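Local coordinates for C381 turret protein (PDB 4IND) that probably builds, as a pentamer of three-domain subunits, the turrets that project from the icosahedral capsid of an archaeal virus, at residues N153-P158 and F255-E260; Y178-P183 and V228-T233; G280-Q285 and Q353-G358. One frame throughout, in Å; residues are numbered along the deposited sequence.

Contact 1 (N153-P158 and F255-E260); sequences NRINIP and FGLEVE. With 2HP (dihydrogenphosphate ion), chain Y.
The Arg154 and Glu260 side chains run alongside each other in one direction, at one end of an antiparallel strand pair in the second of the protein's three jelly-roll domains. Their flat ends are turned 31° apart, and Glu260 OE1 sits in the guanidinium plane, 2.8 Å from Arg154 NH1 and met nearly along its own C-O axis. The same nitrogen donates to phosphate oxygen O2 of the bound dihydrogenphosphate at 2.8 Å, in an almost straight bond (172°), so NH1 has two oxygen partners at the edge of the group. Arg154 gets there by holding CG between its backbone N and carbonyl carbon (chi1 53°) and then running extended to NE. Glu258 comes in obliquely and closes the salt-bridge network with OE2 3.5 Å from Arg154 NH1, while its OE1 lies 2.7 Å from phosphate O4. Asn156 CG lies over one face of the guanidinium, toward its rim, and Asn156 OD1 accepts from Gln126 of the second subunit. That subunit also supplies Glu125 to Arg154 NE and Asp238 to Arg154 NH2; at this subunit junction the arginine's charge is probably balanced by the surrounding acids and the ion, and Glu258 or Glu260 may be protonated.

The other face of the sheet is apolar. Ile155 and Val259 project together from the sheet, CB atoms 4.0 Å apart, and Ile155 CG2 reaches Leu257 CD2 at 4.3 Å. Beneath the side chains, Ile155 with Val259 and Ile157 with Leu257 form hydrogen-bonded pairs, each with two reciprocal N-H...O bonds. Asn156 and Glu258 form the non-hydrogen-bonded pair between them, where Glu258 CA directs a C-H at Ile155 O (3.1 Å). At the far end Gly256 CA makes a similar contact with Pro158 O, 3.3 Å away.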
loop_
_atom_site.group_PDB
_atom_site.type_symbol
_atom_site.label_atom_id
_atom_site.label_comp_id
_atom_site.label_asym_id
_atom_site.label_seq_id
_atom_site.Cartn_x
_atom_site.Cartn_y
_atom_site.Cartn_z
ATOM N N ASN A 153 -8.780 -0.049 -11.035
ATOM C CA ASN A 153 -9.754 -0.429 -12.055
ATOM C C ASN A 153 -10.182 -1.878 -11.945
ATOM O O ASN A 153 -9.539 -2.679 -11.282
ATOM C CB ASN A 153 -9.247 -0.106 -13.459
ATOM C CG ASN A 153 -9.328 1.375 -13.759
ATOM O OD1 ASN A 153 -10.131 2.096 -13.152
ATOM N ND2 ASN A 153 -8.492 1.845 -14.676
ATOM N N ARG A 154 -11.288 -2.201 -12.593
ATOM C CA ARG A 154 -11.808 -3.546 -12.587
ATOM C C ARG A 154 -12.158 -3.909 -14.006
ATOM O O ARG A 154 -12.253 -3.038 -14.875
ATOM C CB ARG A 154 -13.091 -3.605 -11.748
ATOM C CG ARG A 154 -14.124 -2.564 -12.177
ATOM C CD ARG A 154 -15.467 -2.772 -11.468
ATOM N NE ARG A 154 -16.403 -1.684 -11.773
ATOM C CZ ARG A 154 -17.604 -1.562 -11.212
ATOM N NH1 ARG A 154 -17.995 -2.450 -10.323
ATOM N NH2 ARG A 154 -18.410 -0.567 -11.540
ATOM N N ILE A 155 -12.348 -5.193 -14.240
ATOM C CA ILE A 155 -12.969 -5.644 -15.478
ATOM C C ILE A 155 -14.464 -5.405 -15.305
ATOM O O ILE A 155 -15.050 -5.828 -14.308
ATOM C CB ILE A 155 -12.718 -7.139 -15.697
ATOM C CG1 ILE A 155 -11.225 -7.385 -15.969
ATOM C CG2 ILE A 155 -13.547 -7.673 -16.876
ATOM C CD1 ILE A 155 -10.877 -8.866 -16.025
ATOM N N ASN A 156 -15.067 -4.688 -16.252
ATOM C CA ASN A 156 -16.515 -4.431 -16.211
ATOM C C ASN A 156 -17.087 -4.483 -17.641
ATOM O O ASN A 156 -17.236 -3.473 -18.302
ATOM C CB ASN A 156 -16.808 -3.100 -15.536
ATOM C CG ASN A 156 -18.301 -2.875 -15.313
ATOM O OD1 ASN A 156 -19.108 -3.758 -15.597
ATOM N ND2 ASN A 156 -18.670 -1.693 -14.810
ATOM N N ILE A 157 -17.376 -5.690 -18.105
ATOM C CA ILE A 157 -17.974 -5.892 -19.433
ATOM C C ILE A 157 -19.488 -6.013 -19.294
ATOM O O ILE A 157 -19.960 -6.801 -18.482
ATOM C CB ILE A 157 -17.442 -7.175 -20.058
ATOM C CG1 ILE A 157 -15.916 -7.073 -20.239
ATOM C CG2 ILE A 157 -18.115 -7.460 -21.412
ATOM C CD1 ILE A 157 -15.280 -8.407 -20.629
ATOM N N PRO A 158 -20.249 -5.223 -20.084
ATOM C CA PRO A 158 -21.717 -5.224 -19.972
ATOM C C PRO A 158 -22.317 -6.539 -20.457
ATOM O O PRO A 158 -21.579 -7.395 -20.954
ATOM C CB PRO A 158 -22.146 -4.041 -20.848
ATOM C CG PRO A 158 -21.005 -3.816 -21.795
ATOM C CD PRO A 158 -19.763 -4.209 -21.038
ATOM N N PHE A 255 -24.534 -12.700 -21.140
ATOM C CA PHE A 255 -24.036 -12.352 -19.819
ATOM C C PHE A 255 -22.937 -11.297 -19.879
ATOM O O PHE A 255 -22.338 -11.050 -20.936
ATOM C CB PHE A 255 -23.578 -13.610 -19.064
ATOM C CG PHE A 255 -22.352 -14.267 -19.660
ATOM C CD1 PHE A 255 -21.087 -13.985 -19.171
ATOM C CD2 PHE A 255 -22.479 -15.178 -20.701
ATOM C CE1 PHE A 255 -19.954 -14.601 -19.723
ATOM C CE2 PHE A 255 -21.368 -15.796 -21.259
ATOM C CZ PHE A 255 -20.097 -15.501 -20.772
ATOM N N GLY A 256 -22.689 -10.681 -18.735
ATOM C CA GLY A 256 -21.651 -9.692 -18.583
ATOM C C GLY A 256 -20.599 -10.273 -17.662
ATOM O O GLY A 256 -20.748 -11.393 -17.171
ATOM N N LEU A 257 -19.515 -9.531 -17.446
ATOM C CA LEU A 257 -18.448 -10.014 -16.582
ATOM C C LEU A 257 -17.813 -8.861 -15.856
ATOM O O LEU A 257 -17.322 -7.911 -16.468
ATOM C CB LEU A 257 -17.377 -10.741 -17.404
ATOM C CG LEU A 257 -16.143 -11.170 -16.593
ATOM C CD1 LEU A 257 -16.522 -12.241 -15.593
ATOM C CD2 LEU A 257 -15.028 -11.682 -17.542
ATOM N N GLU A 258 -17.798 -8.971 -14.540
ATOM C CA GLU A 258 -17.217 -7.950 -13.688
ATOM C C GLU A 258 -16.268 -8.696 -12.756
ATOM O O GLU A 258 -16.657 -9.650 -12.070
ATOM C CB GLU A 258 -18.379 -7.238 -12.963
ATOM C CG GLU A 258 -18.049 -6.121 -11.987
ATOM C CD GLU A 258 -19.334 -5.507 -11.405
ATOM O OE1 GLU A 258 -20.143 -4.990 -12.212
ATOM O OE2 GLU A 258 -19.548 -5.567 -10.159
ATOM N N VAL A 259 -14.996 -8.303 -12.769
ATOM C CA VAL A 259 -13.998 -8.876 -11.862
ATOM C C VAL A 259 -13.332 -7.732 -11.136
ATOM O O VAL A 259 -12.769 -6.845 -11.773
ATOM C CB VAL A 259 -12.913 -9.651 -12.643
ATOM C CG1 VAL A 259 -11.963 -10.361 -11.673
ATOM C CG2 VAL A 259 -13.556 -10.640 -13.602
ATOM N N GLU A 260 -13.389 -7.741 -9.811
ATOM C CA GLU A 260 -12.953 -6.593 -9.030
ATOM C C GLU A 260 -12.375 -7.034 -7.701
ATOM O O GLU A 260 -12.852 -8.005 -7.093
ATOM C CB GLU A 260 -14.143 -5.653 -8.793
ATOM C CG GLU A 260 -15.314 -6.371 -8.169
ATOM C CD GLU A 260 -16.663 -5.800 -8.578
ATOM O OE1 GLU A 260 -16.720 -4.672 -9.117
ATOM O OE2 GLU A 260 -17.680 -6.487 -8.356
HETATM P P 2HP Y . -21.844 -2.471 -9.517
HETATM O O1 2HP Y . -22.755 -2.725 -8.279
HETATM O O2 2HP Y . -20.498 -1.963 -9.104
HETATM O O3 2HP Y . -22.365 -1.345 -10.342
HETATM O O4 2HP Y . -21.722 -3.788 -10.333
#

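Contact 2 (Y178-P183 and V228-T233); sequences YAIKMP and VYLKIT. With 2HP (dihydrogenphosphate ion), chain B; 2HP (dihydrogenphosphate ion), chain Y.
A chi1 of -61° places the ring of Tyr178 beside its own backbone N and swings it across to Ile232, whose side chain it meets at about a right angle: Tyr178 CD2 lies 3.8 Å from Ile232 CG1. Ile180 starts out in the same way but continues straight (chi2 171°), which carries CD1 over to CD1 of Leu230, also at 3.8 Å. On the reverse face Ala179 CB touches the ring of Tyr229 obliquely, 3.7 Å from CE1. These side chains ride on two hydrogen-bonded pairs, Tyr178 with Leu230 and Ile180 with Val228, each with reciprocal bonds; the straightest runs from Ile180 N to Val228 O (2.9 Å). In the non-hydrogen-bonded pair between them, Tyr229 CA points a C-H at Tyr178 O, 3.1 Å away.

The pair forms one side of a four-stranded jelly-roll sheet in the second domain, with strand 221-232 at its margin within the chain. Ile180, Val228 and Leu230 face inward onto Ile202 and Ile209 of the facing sheet, so the aliphatic contacts belong to the sandwich core. The Ala179 and Tyr229 side turns instead to the second subunit, whose Asp235 is hydrogen-bonded to Tyr229 OH.

Two lysines on that side reach away from the pairing toward different anions. Lys181 brings NZ to 3.1 Å from O4 of the dihydrogenphosphate that Arg154 also binds; its ammonium is hydrogen-bonded to Asp235 O of the second subunit and makes a cation-pi contact with Tyr236 there. Lys231 NZ donates to O3 of a separate dihydrogenphosphate at 2.8 Å, an ion also bonded by His296 NE2.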
loop_
_atom_site.group_PDB
_atom_site.type_symbol
_atom_site.label_atom_id
_atom_site.label_comp_id
_atom_site.label_asym_id
_atom_site.label_seq_id
_atom_site.Cartn_x
_atom_site.Cartn_y
_atom_site.Cartn_z
ATOM N N TYR A 178 -11.068 -11.457 -4.755
ATOM C CA TYR A 178 -11.823 -10.851 -5.837
ATOM C C TYR A 178 -13.266 -11.291 -5.883
ATOM O O TYR A 178 -13.595 -12.433 -5.567
ATOM C CB TYR A 178 -11.198 -11.228 -7.167
ATOM C CG TYR A 178 -9.776 -10.757 -7.346
ATOM C CD1 TYR A 178 -9.491 -9.617 -8.084
ATOM C CD2 TYR A 178 -8.718 -11.453 -6.781
ATOM C CE1 TYR A 178 -8.174 -9.185 -8.273
ATOM C CE2 TYR A 178 -7.395 -11.031 -6.964
ATOM C CZ TYR A 178 -7.137 -9.899 -7.696
ATOM O OH TYR A 178 -5.838 -9.482 -7.897
ATOM N N ALA A 179 -14.125 -10.378 -6.310
ATOM C CA ALA A 179 -15.505 -10.718 -6.633
ATOM C C ALA A 179 -15.566 -10.941 -8.135
ATOM O O ALA A 179 -14.989 -10.172 -8.907
ATOM C CB ALA A 179 -16.444 -9.615 -6.222
ATOM N N ILE A 180 -16.250 -12.002 -8.555
ATOM C CA ILE A 180 -16.546 -12.191 -9.968
ATOM C C ILE A 180 -18.063 -12.181 -10.090
ATOM O O ILE A 180 -18.740 -13.048 -9.538
ATOM C CB ILE A 180 -16.007 -13.513 -10.469
ATOM C CG1 ILE A 180 -14.480 -13.512 -10.378
ATOM C CG2 ILE A 180 -16.457 -13.751 -11.907
ATOM C CD1 ILE A 180 -13.858 -14.877 -10.650
ATOM N N LYS A 181 -18.585 -11.165 -10.765
ATOM C CA LYS A 181 -20.015 -10.973 -10.882
ATOM C C LYS A 181 -20.402 -11.155 -12.346
ATOM O O LYS A 181 -19.776 -10.585 -13.254
ATOM C CB LYS A 181 -20.425 -9.579 -10.377
ATOM C CG LYS A 181 -21.936 -9.357 -10.330
ATOM C CD LYS A 181 -22.292 -7.900 -10.023
ATOM C CE LYS A 181 -21.787 -7.473 -8.640
ATOM N NZ LYS A 181 -22.241 -6.076 -8.315
ATOM N N MET A 182 -21.427 -11.962 -12.584
ATOM C CA MET A 182 -21.895 -12.163 -13.942
ATOM C C MET A 182 -23.410 -12.027 -14.048
ATOM O O MET A 182 -24.148 -12.979 -13.802
ATOM C CB MET A 182 -21.400 -13.516 -14.465
ATOM C CG MET A 182 -19.889 -13.650 -14.373
ATOM S SD MET A 182 -19.281 -15.339 -14.445
ATOM C CE MET A 182 -20.084 -15.912 -15.942
ATOM N N PRO A 183 -23.876 -10.819 -14.399
ATOM C CA PRO A 183 -25.293 -10.601 -14.683
ATOM C C PRO A 183 -25.584 -11.410 -15.925
ATOM O O PRO A 183 -24.728 -11.427 -16.820
ATOM C CB PRO A 183 -25.362 -9.107 -15.029
ATOM C CG PRO A 183 -24.058 -8.509 -14.565
ATOM C CD PRO A 183 -23.052 -9.615 -14.641
ATOM N N VAL A 228 -19.625 -14.728 -7.120
ATOM C CA VAL A 228 -18.772 -15.601 -6.320
ATOM C C VAL A 228 -17.457 -14.889 -6.009
ATOM O O VAL A 228 -17.194 -13.828 -6.545
ATOM C CB VAL A 228 -18.506 -16.940 -7.026
ATOM C CG1 VAL A 228 -19.813 -17.669 -7.264
ATOM C CG2 VAL A 228 -17.780 -16.707 -8.341
ATOM N N TYR A 229 -16.659 -15.458 -5.116
ATOM C CA TYR A 229 -15.451 -14.781 -4.683
ATOM C C TYR A 229 -14.293 -15.763 -4.697
ATOM O O TYR A 229 -14.468 -16.927 -4.364
ATOM C CB TYR A 229 -15.650 -14.222 -3.263
ATOM C CG TYR A 229 -16.843 -13.310 -3.090
ATOM C CD1 TYR A 229 -16.733 -11.940 -3.274
ATOM C CD2 TYR A 229 -18.074 -13.813 -2.717
ATOM C CE1 TYR A 229 -17.834 -11.094 -3.085
ATOM C CE2 TYR A 229 -19.176 -12.978 -2.540
ATOM C CZ TYR A 229 -19.042 -11.622 -2.737
ATOM O OH TYR A 229 -20.112 -10.782 -2.570
ATOM N N LEU A 230 -13.107 -15.288 -5.064
ATOM C CA LEU A 230 -11.904 -16.109 -5.049
ATOM C C LEU A 230 -10.881 -15.467 -4.161
ATOM O O LEU A 230 -10.578 -14.285 -4.331
ATOM C CB LEU A 230 -11.276 -16.171 -6.455
ATOM C CG LEU A 230 -12.026 -16.881 -7.554
ATOM C CD1 LEU A 230 -11.196 -16.817 -8.857
ATOM C CD2 LEU A 230 -12.225 -18.301 -7.125
ATOM N N LYS A 231 -10.329 -16.237 -3.234
ATOM C CA LYS A 231 -9.157 -15.755 -2.520
ATOM C C LYS A 231 -7.891 -16.208 -3.239
ATOM O O LYS A 231 -7.535 -17.388 -3.227
ATOM C CB LYS A 231 -9.141 -16.219 -1.071
ATOM C CG LYS A 231 -7.891 -15.696 -0.339
ATOM C CD LYS A 231 -7.831 -16.092 1.130
ATOM C CE LYS A 231 -6.613 -15.422 1.754
ATOM N NZ LYS A 231 -6.444 -15.745 3.184
ATOM N N ILE A 232 -7.224 -15.277 -3.904
ATOM C CA ILE A 232 -5.986 -15.611 -4.596
ATOM C C ILE A 232 -4.830 -15.380 -3.631
ATOM O O ILE A 232 -4.444 -14.246 -3.382
ATOM C CB ILE A 232 -5.798 -14.748 -5.849
ATOM C CG1 ILE A 232 -7.021 -14.890 -6.774
ATOM C CG2 ILE A 232 -4.488 -15.127 -6.581
ATOM C CD1 ILE A 232 -7.178 -16.312 -7.363
ATOM N N THR A 233 -4.313 -16.456 -3.058
ATOM C CA THR A 233 -3.132 -16.366 -2.197
ATOM C C THR A 233 -1.987 -15.772 -3.012
ATOM O O THR A 233 -1.210 -14.953 -2.520
ATOM C CB THR A 233 -2.728 -17.744 -1.708
ATOM O OG1 THR A 233 -3.762 -18.259 -0.868
ATOM C CG2 THR A 233 -1.411 -17.692 -0.928
HETATM P P 2HP B . -9.023 -14.716 5.454
HETATM O O1 2HP B . -10.206 -15.111 6.286
HETATM O O2 2HP B . -9.614 -14.570 4.081
HETATM O O3 2HP B . -7.940 -15.846 5.519
HETATM O O4 2HP B . -8.453 -13.334 5.887
HETATM P P 2HP Y . -21.844 -2.471 -9.517
HETATM O O1 2HP Y . -22.755 -2.725 -8.279
HETATM O O2 2HP Y . -20.498 -1.963 -9.104
HETATM O O3 2HP Y . -22.365 -1.345 -10.342
HETATM O O4 2HP Y . -21.722 -3.788 -10.333
#

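Contact 3 (G280-Q285 and Q353-G358); sequences GSQVTQ and QLVANG
Val283 and Ala356 are joined by reciprocal backbone bonds, Val283 N to Ala356 O at 2.8 Å with an N-H...O angle of 173° and the return bond nearly as straight. Gln285 and Leu354 form a second such pair, Gln285 N lying 2.8 Å from Leu354 O, and Thr284 faces Val355 in the non-hydrogen-bonded pair between them. Toward the start of 280-285 the register slips by one residue: Gln282 lies opposite Asn357, but Gly280 opposite Gly358, with Gly280 N donating to Gly358 O at 2.7 Å. Ser281 is the extra residue, and the Asn357 side chain lies against it. With chi1 at -163° and OD1 turned back to nearly eclipse CA (chi2 -3°), Asn357 OD1 comes 3.2 Å from the carbonyl carbon of Ser281, and the same oxygen takes a weak bond from Gly358 N.

Side chains pack along one face of the pair. Thr284 and Val355 stand next to each other, while Thr284 CG2 lies against the amide of Gln353, 3.5 Å from OE1. Gln282, extended from CG onward, lays its amide end across Val355 so that NE2 comes within 3.7 Å of CG1. Both glutamine amides are held from outside the pair: Gln353 NE2 donates to Gln317 OE1 and Gln282 NE2 to Gln313 OE1. These bonds to strand 311-319 are consistent with fixed amide orientations against Thr284 and Val355.

The opposite face is directed inward, where Val283 touches Val276 and Ala356 touches Leu278 of strand 266-278 in the facing sheet. This is the sandwich of the third, nucleoplasmin-like domain: strand 283-289 is the outermost of its four-stranded sheet within the chain, and strand 351-358 lies between it and strand 311-319.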
loop_
_atom_site.group_PDB
_atom_site.type_symbol
_atom_site.label_atom_id
_atom_site.label_comp_id
_atom_site.label_asym_id
_atom_site.label_seq_id
_atom_site.Cartn_x
_atom_site.Cartn_y
_atom_site.Cartn_z
ATOM N N GLY A 280 -20.798 -47.027 20.908
ATOM C CA GLY A 280 -19.777 -48.055 20.780
ATOM C C GLY A 280 -18.899 -47.961 19.543
ATOM O O GLY A 280 -17.832 -48.572 19.484
ATOM N N SER A 281 -19.345 -47.204 18.551
ATOM C CA SER A 281 -18.608 -47.108 17.299
ATOM C C SER A 281 -18.157 -45.690 17.035
ATOM O O SER A 281 -18.811 -44.736 17.450
ATOM C CB SER A 281 -19.462 -47.611 16.133
ATOM O OG SER A 281 -19.746 -48.993 16.275
ATOM N N GLN A 282 -17.033 -45.551 16.343
ATOM C CA GLN A 282 -16.565 -44.235 15.952
ATOM C C GLN A 282 -17.561 -43.584 14.993
ATOM O O GLN A 282 -18.088 -44.230 14.086
ATOM C CB GLN A 282 -15.185 -44.324 15.299
ATOM C CG GLN A 282 -14.593 -42.965 14.970
ATOM C CD GLN A 282 -13.310 -43.074 14.195
ATOM O OE1 GLN A 282 -13.316 -43.392 13.008
ATOM N NE2 GLN A 282 -12.196 -42.803 14.859
ATOM N N VAL A 283 -17.825 -42.303 15.212
ATOM C CA VAL A 283 -18.688 -41.537 14.333
ATOM C C VAL A 283 -17.911 -40.353 13.795
ATOM O O VAL A 283 -17.229 -39.667 14.548
ATOM C CB VAL A 283 -19.920 -41.016 15.083
ATOM C CG1 VAL A 283 -20.683 -40.022 14.218
ATOM C CG2 VAL A 283 -20.814 -42.167 15.498
ATOM N N THR A 284 -17.994 -40.137 12.488
ATOM C CA THR A 284 -17.442 -38.934 11.880
ATOM C C THR A 284 -18.604 -38.076 11.402
ATOM O O THR A 284 -19.304 -38.429 10.449
ATOM C CB THR A 284 -16.494 -39.259 10.713
ATOM O OG1 THR A 284 -15.362 -39.990 11.208
ATOM C CG2 THR A 284 -16.019 -37.992 10.050
ATOM N N GLN A 285 -18.815 -36.957 12.082
ATOM C CA GLN A 285 -19.955 -36.098 11.800
ATOM C C GLN A 285 -19.526 -34.804 11.129
ATOM O O GLN A 285 -18.752 -34.032 11.697
ATOM C CB GLN A 285 -20.680 -35.775 13.103
ATOM C CG GLN A 285 -21.762 -34.721 12.969
ATOM C CD GLN A 285 -22.978 -35.238 12.249
ATOM O OE1 GLN A 285 -23.601 -36.207 12.683
ATOM N NE2 GLN A 285 -23.324 -34.599 11.139
ATOM N N GLN A 353 -15.273 -31.199 10.703
ATOM C CA GLN A 353 -15.978 -32.399 11.149
ATOM C C GLN A 353 -15.611 -32.738 12.598
ATOM O O GLN A 353 -14.567 -32.324 13.109
ATOM C CB GLN A 353 -15.684 -33.591 10.227
ATOM C CG GLN A 353 -14.232 -34.057 10.271
ATOM C CD GLN A 353 -13.930 -35.151 9.262
ATOM O OE1 GLN A 353 -14.640 -35.309 8.262
ATOM N NE2 GLN A 353 -12.872 -35.924 9.528
ATOM N N LEU A 354 -16.501 -33.461 13.264
ATOM C CA LEU A 354 -16.242 -33.964 14.609
ATOM C C LEU A 354 -16.098 -35.473 14.547
ATOM O O LEU A 354 -16.969 -36.178 14.014
ATOM C CB LEU A 354 -17.386 -33.612 15.551
ATOM C CG LEU A 354 -17.172 -33.995 17.015
ATOM C CD1 LEU A 354 -16.111 -33.110 17.648
ATOM C CD2 LEU A 354 -18.475 -33.882 17.781
ATOM N N VAL A 355 -14.988 -35.972 15.068
ATOM C CA VAL A 355 -14.768 -37.405 15.114
ATOM C C VAL A 355 -14.849 -37.808 16.575
ATOM O O VAL A 355 -14.135 -37.270 17.411
ATOM C CB VAL A 355 -13.406 -37.793 14.517
ATOM C CG1 VAL A 355 -13.212 -39.304 14.577
ATOM C CG2 VAL A 355 -13.297 -37.306 13.075
ATOM N N ALA A 356 -15.732 -38.743 16.888
ATOM C CA ALA A 356 -15.977 -39.096 18.273
ATOM C C ALA A 356 -16.215 -40.586 18.403
ATOM O O ALA A 356 -16.601 -41.254 17.441
ATOM C CB ALA A 356 -17.168 -38.313 18.820
ATOM N N ASN A 357 -15.975 -41.102 19.603
ATOM C CA ASN A 357 -16.199 -42.506 19.879
ATOM C C ASN A 357 -16.478 -42.685 21.364
ATOM O O ASN A 357 -16.033 -41.880 22.193
ATOM C CB ASN A 357 -14.992 -43.340 19.445
ATOM C CG ASN A 357 -15.316 -44.818 19.333
ATOM O OD1 ASN A 357 -16.433 -45.256 19.638
ATOM N ND2 ASN A 357 -14.341 -45.599 18.887
ATOM N N GLY A 358 -17.217 -43.735 21.701
ATOM C CA GLY A 358 -17.592 -43.975 23.081
ATOM C C GLY A 358 -18.980 -44.578 23.201
ATOM O O GLY A 358 -19.605 -44.930 22.201
#

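How the contacts relate
Contacts 1 and 2 belong to one four-stranded sheet of the second domain, ordered 155-163, 253-262, 176-187, 221-232, so they are its two outer strand pairs. Their centres are 11 Å apart, and a probable hydrogen bond from Ala179 N to Glu260 O (2.8 Å) ties the middle strands together. Along the chain contact 2 is nested within the loop closed by contact 1, as the jelly-roll topology requires, and both reach the same dihydrogenphosphate. Contact 3 follows in the third domain, its centre about 46 Å and 36 Å from those of contacts 1 and 2. Contacts 1 and 2 thus lie at a subunit junction of the pentamer, whereas no other chain touches contact 3.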